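Local coordinates for protein xylulose kinase (Bifidobacterium adolescentis ATCC 15703, PDB 3I8B) that probably phosphorylates D-xylulose at the expense of ATP, giving D-xylulose 5-phosphate and ADP, as a kinase of the FGGY family, at residues D89-N94 and L144-W149; L417-S420 and S424-R427. One frame throughout, in Å; residues are numbered along the deposited sequence.

Interaction 1: D89-N94 and L144-W149; sequences DAMLWN and LTKVAW
The apolar half of this contact is a Met-aromatic pair between Met-91, a selenomethionine on the short strand 90-91, and Trp-149 of helix 143-153. The terminal methyl, Met-91 CE, lies over one face of the indole, off-centre toward its rim, 4.1 Å from the centroid of the Trp-149 six-membered ring and 25° from the ring normal: a CH-pi contact. A bend at chi3 (69°) folds that methyl onto the face, while Met-91 SE meets the ring obliquely, 3.7 Å from Trp-149 CE3. The flexible, polarisable side chain of methionine, here in its selenium form, suits the flat surface of a tryptophan.

Aliphatic packing follows one helical turn back. Lys-146 bends at chi2 and then runs straight, its CD passing 3.8 Å from Met-91 CB, so its methylenes cover the base of the selenomethionine.

Lys-146 NZ makes a weak hydrogen bond of 3.2 Å to Leu-92 O, but its salt bridge is with Asp-95, and it also bonds to Ala-140 O and Ser-98 OG. Shared among these oxygens, the buried amine ties the loop after strand 90-91 to the helix; the side chain of Lys-146 lies about 6 Å from that of His-75, predicted to bind substrate.

Interaction 2: L417-S420 and S424-R427; sequences LIRS and SITR
Arg-419 turns CG away from its own carbonyl carbon (chi1 -67°) and then stays extended from CG to NE, which carries its guanidinium from helix 396-420 across to Ile-425 in the returning chain. Ile-425 has a similar first torsion, and its CG1 branch holds CD1 out toward the helix, where it meets CG2 of Ile-418 at 4.0 Å. The two isoleucines cross at about a right angle, and both also touch Ala-301 of strand 297-301; branched, purely apolar residues suit this buried seam between helix and sheet.

Beside the two isoleucines the arginine works through its edge. Arg-419 NH2 donates to the backbone O of Ile-425 over 3.1 Å, nearly straight at 166°, with the acceptor close to the guanidinium plane. Arg-419 NE gives its hydrogen to a water 3.0 Å away, and the same water accepts from the backbone N of Ile-425, also at 3.0 Å. Both peptide polar atoms of Ile-425 are thereby engaged, one directly and one through water. Arg-419 NH1 forms a salt bridge with Glu-416, three residues earlier on the helix, which probably helps hold the group in place.

Arginine fits here because its long arm has several N-H donors: a single side chain can join the helix to the chain leading into strand 427-431, while its charge is probably balanced by the neighbouring glutamate.

All of interaction 1 precedes interaction 2 in the sequence, and each belongs to a different half of the FGGY kinase: 89-94 with 144-149 to the N-terminal family region, 417-420 with 424-427 to the C-terminal one. Their centres are 31 Å apart, with the centre of the molecule between them, and the nearest atoms stay about 17 Å apart. They share no helix or sheet. Interaction 1 joins the loop after strand 90-91 to helix 143-153, with the side chain of Lys-146 near His-75, predicted to bind substrate. Interaction 2, far from the predicted active site, joins helix 396-420 to the chain entering strand 427-431 of the seven-stranded sheet. Each link thus stays within one actin-ATPase-clan region.

Interaction 1: D89-N94 and L144-W149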
loop_
_atom_site.group_PDB
_atom_site.type_symbol
_atom_site.label_atom_id
_atom_site.label_comp_id
_atom_site.label_asym_id
_atom_site.label_seq_id
_atom_site.Cartn_x
_atom_site.Cartn_y
_atom_site.Cartn_z
ATOM N N ASP A 89 -21.508 -3.692 1.841
ATOM C CA ASP A 89 -20.496 -2.675 1.541
ATOM C C ASP A 89 -19.052 -3.169 1.619
ATOM O O ASP A 89 -18.705 -3.991 2.453
ATOM C CB ASP A 89 -20.665 -1.456 2.449
ATOM C CG ASP A 89 -21.741 -0.508 1.958
ATOM O OD1 ASP A 89 -22.510 -0.873 1.048
ATOM O OD2 ASP A 89 -21.811 0.606 2.496
ATOM N N ALA A 90 -18.208 -2.656 0.729
ATOM C CA ALA A 90 -16.805 -2.980 0.794
ATOM C C ALA A 90 -16.248 -2.356 2.046
ATOM O O ALA A 90 -16.583 -1.214 2.379
ATOM C CB ALA A 90 -16.065 -2.466 -0.452
HETATM N N MSE A 91 -15.410 -3.109 2.752
HETATM C CA MSE A 91 -14.748 -2.590 3.945
HETATM C C MSE A 91 -13.296 -2.332 3.612
HETATM O O MSE A 91 -12.579 -3.235 3.168
HETATM C CB MSE A 91 -14.871 -3.583 5.100
HETATM C CG MSE A 91 -16.314 -3.985 5.362
HETATM SE SE MSE A 91 -16.435 -5.418 6.689
HETATM C CE MSE A 91 -15.846 -4.388 8.268
ATOM N N LEU A 92 -12.873 -1.096 3.837
ATOM C CA LEU A 92 -11.660 -0.567 3.245
ATOM C C LEU A 92 -10.446 -0.636 4.163
ATOM O O LEU A 92 -10.564 -0.985 5.355
ATOM C CB LEU A 92 -11.913 0.876 2.785
ATOM C CG LEU A 92 -13.124 1.053 1.860
ATOM C CD1 LEU A 92 -13.194 2.495 1.292
ATOM C CD2 LEU A 92 -13.091 0.014 0.728
ATOM N N TRP A 93 -9.282 -0.302 3.607
ATOM C CA TRP A 93 -8.021 -0.368 4.346
ATOM C C TRP A 93 -8.083 0.404 5.671
ATOM O O TRP A 93 -7.402 0.044 6.639
ATOM C CB TRP A 93 -6.868 0.183 3.503
ATOM C CG TRP A 93 -7.000 1.667 3.261
ATOM C CD1 TRP A 93 -7.771 2.271 2.317
ATOM C CD2 TRP A 93 -6.364 2.724 4.000
ATOM N NE1 TRP A 93 -7.651 3.638 2.411
ATOM C CE2 TRP A 93 -6.793 3.945 3.432
ATOM C CE3 TRP A 93 -5.467 2.758 5.074
ATOM C CZ2 TRP A 93 -6.356 5.194 3.903
ATOM C CZ3 TRP A 93 -5.037 4.005 5.550
ATOM C CH2 TRP A 93 -5.484 5.203 4.961
ATOM N N ASN A 94 -8.889 1.462 5.705
ATOM C CA ASN A 94 -8.971 2.329 6.883
ATOM C C ASN A 94 -10.184 2.079 7.772
ATOM O O ASN A 94 -10.408 2.806 8.740
ATOM C CB ASN A 94 -8.900 3.814 6.498
ATOM C CG ASN A 94 -9.947 4.211 5.460
ATOM O OD1 ASN A 94 -10.684 3.374 4.954
ATOM N ND2 ASN A 94 -10.021 5.502 5.156
ATOM N N LEU A 144 -8.508 -10.540 4.822
ATOM C CA LEU A 144 -8.960 -11.679 5.620
ATOM C C LEU A 144 -9.681 -11.218 6.889
ATOM O O LEU A 144 -10.649 -11.841 7.315
ATOM C CB LEU A 144 -7.793 -12.595 5.998
ATOM C CG LEU A 144 -8.182 -13.893 6.719
ATOM C CD1 LEU A 144 -9.108 -14.754 5.842
ATOM C CD2 LEU A 144 -6.935 -14.683 7.106
ATOM N N THR A 145 -9.217 -10.125 7.490
ATOM C CA THR A 145 -9.828 -9.659 8.740
ATOM C C THR A 145 -11.250 -9.169 8.496
ATOM O O THR A 145 -12.119 -9.339 9.351
ATOM C CB THR A 145 -8.995 -8.582 9.460
ATOM O OG1 THR A 145 -9.201 -7.307 8.835
ATOM C CG2 THR A 145 -7.512 -8.948 9.423
ATOM N N LYS A 146 -11.484 -8.600 7.311
ATOM C CA LYS A 146 -12.814 -8.126 6.928
ATOM C C LYS A 146 -13.771 -9.303 6.756
ATOM O O LYS A 146 -14.919 -9.268 7.223
ATOM C CB LYS A 146 -12.763 -7.332 5.616
ATOM C CG LYS A 146 -11.748 -6.202 5.573
ATOM C CD LYS A 146 -11.869 -5.263 6.789
ATOM C CE LYS A 146 -11.090 -3.975 6.526
ATOM N NZ LYS A 146 -11.021 -3.116 7.740
ATOM N N VAL A 147 -13.287 -10.343 6.088
ATOM C CA VAL A 147 -14.088 -11.540 5.873
ATOM C C VAL A 147 -14.424 -12.171 7.215
ATOM O O VAL A 147 -15.559 -12.554 7.449
ATOM C CB VAL A 147 -13.371 -12.562 4.979
ATOM C CG1 VAL A 147 -14.232 -13.833 4.822
ATOM C CG2 VAL A 147 -13.044 -11.935 3.614
ATOM N N ALA A 148 -13.426 -12.257 8.089
ATOM C CA ALA A 148 -13.629 -12.677 9.477
ATOM C C ALA A 148 -14.732 -11.886 10.180
ATOM O O ALA A 148 -15.591 -12.458 10.850
ATOM C CB ALA A 148 -12.338 -12.549 10.253
ATOM N N TRP A 149 -14.697 -10.570 10.030
ATOM C CA TRP A 149 -15.654 -9.704 10.688
ATOM C C TRP A 149 -17.062 -10.000 10.182
ATOM O O TRP A 149 -18.030 -10.029 10.954
ATOM C CB TRP A 149 -15.296 -8.230 10.456
ATOM C CG TRP A 149 -16.285 -7.299 11.092
ATOM C CD1 TRP A 149 -16.169 -6.684 12.306
ATOM C CD2 TRP A 149 -17.557 -6.904 10.561
ATOM N NE1 TRP A 149 -17.282 -5.923 12.559
ATOM C CE2 TRP A 149 -18.148 -6.035 11.500
ATOM C CE3 TRP A 149 -18.242 -7.181 9.366
ATOM C CZ2 TRP A 149 -19.399 -5.452 11.292
ATOM C CZ3 TRP A 149 -19.482 -6.612 9.162
ATOM C CH2 TRP A 149 -20.049 -5.754 10.122
#

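Interaction 2: L417-S420 and S424-R427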
loop_
_atom_site.group_PDB
_atom_site.type_symbol
_atom_site.label_atom_id
_atom_site.label_comp_id
_atom_site.label_asym_id
_atom_site.label_seq_id
_atom_site.Cartn_x
_atom_site.Cartn_y
_atom_site.Cartn_z
ATOM N N LEU A 417 15.498 -1.194 9.492
ATOM C CA LEU A 417 14.719 -2.403 9.702
ATOM C C LEU A 417 14.525 -3.160 8.381
ATOM O O LEU A 417 14.688 -4.386 8.320
ATOM C CB LEU A 417 13.378 -2.048 10.310
ATOM C CG LEU A 417 12.443 -3.195 10.668
ATOM C CD1 LEU A 417 13.097 -4.138 11.654
ATOM C CD2 LEU A 417 11.162 -2.627 11.245
ATOM N N ILE A 418 14.176 -2.437 7.321
ATOM C CA ILE A 418 14.019 -3.075 6.011
ATOM C C ILE A 418 15.333 -3.709 5.560
ATOM O O ILE A 418 15.357 -4.861 5.141
ATOM C CB ILE A 418 13.463 -2.103 4.951
ATOM C CG1 ILE A 418 12.003 -1.780 5.281
ATOM C CG2 ILE A 418 13.610 -2.708 3.537
ATOM C CD1 ILE A 418 11.373 -0.662 4.458
ATOM N N ARG A 419 16.430 -2.971 5.688
ATOM C CA ARG A 419 17.754 -3.527 5.428
ATOM C C ARG A 419 18.012 -4.809 6.213
ATOM O O ARG A 419 18.596 -5.759 5.690
ATOM C CB ARG A 419 18.849 -2.501 5.738
ATOM C CG ARG A 419 18.864 -1.305 4.827
ATOM C CD ARG A 419 20.045 -0.397 5.147
ATOM N NE ARG A 419 20.265 0.602 4.110
ATOM C CZ ARG A 419 20.236 1.914 4.308
ATOM N NH1 ARG A 419 20.001 2.409 5.516
ATOM N NH2 ARG A 419 20.451 2.737 3.292
ATOM N N SER A 420 17.556 -4.840 7.466
ATOM C CA SER A 420 17.774 -5.990 8.336
ATOM C C SER A 420 17.019 -7.227 7.847
ATOM O O SER A 420 17.366 -8.354 8.207
ATOM C CB SER A 420 17.378 -5.665 9.782
ATOM O OG SER A 420 15.994 -5.894 9.991
ATOM N N SER A 424 18.655 -4.650 0.417
ATOM C CA SER A 424 19.524 -3.486 0.245
ATOM C C SER A 424 18.708 -2.252 -0.109
ATOM O O SER A 424 17.728 -2.335 -0.849
ATOM C CB SER A 424 20.550 -3.718 -0.874
ATOM O OG SER A 424 21.490 -4.723 -0.534
ATOM N N ILE A 425 19.135 -1.103 0.400
ATOM C CA ILE A 425 18.563 0.167 -0.018
ATOM C C ILE A 425 19.690 1.107 -0.432
ATOM O O ILE A 425 20.506 1.502 0.402
ATOM C CB ILE A 425 17.742 0.809 1.107
ATOM C CG1 ILE A 425 16.467 0.000 1.361
ATOM C CG2 ILE A 425 17.384 2.245 0.748
ATOM C CD1 ILE A 425 15.642 0.526 2.512
ATOM N N THR A 426 19.724 1.472 -1.717
ATOM C CA THR A 426 20.854 2.216 -2.277
ATOM C C THR A 426 20.473 3.581 -2.862
ATOM O O THR A 426 21.331 4.346 -3.295
ATOM C CB THR A 426 21.605 1.375 -3.336
ATOM O OG1 THR A 426 20.682 0.899 -4.328
ATOM C CG2 THR A 426 22.293 0.186 -2.676
ATOM N N ARG A 427 19.183 3.882 -2.864
ATOM C CA ARG A 427 18.698 5.183 -3.297
ATOM C C ARG A 427 17.364 5.477 -2.621
ATOM O O ARG A 427 16.527 4.583 -2.476
ATOM C CB ARG A 427 18.531 5.210 -4.818
ATOM C CG ARG A 427 18.099 6.554 -5.389
ATOM C CD ARG A 427 18.103 6.497 -6.917
ATOM N NE ARG A 427 16.979 5.715 -7.425
ATOM C CZ ARG A 427 16.020 6.202 -8.208
ATOM N NH1 ARG A 427 16.065 7.468 -8.608
ATOM N NH2 ARG A 427 15.031 5.413 -8.614
HETATM O O HOH W 1 21.654 -1.178 2.081
#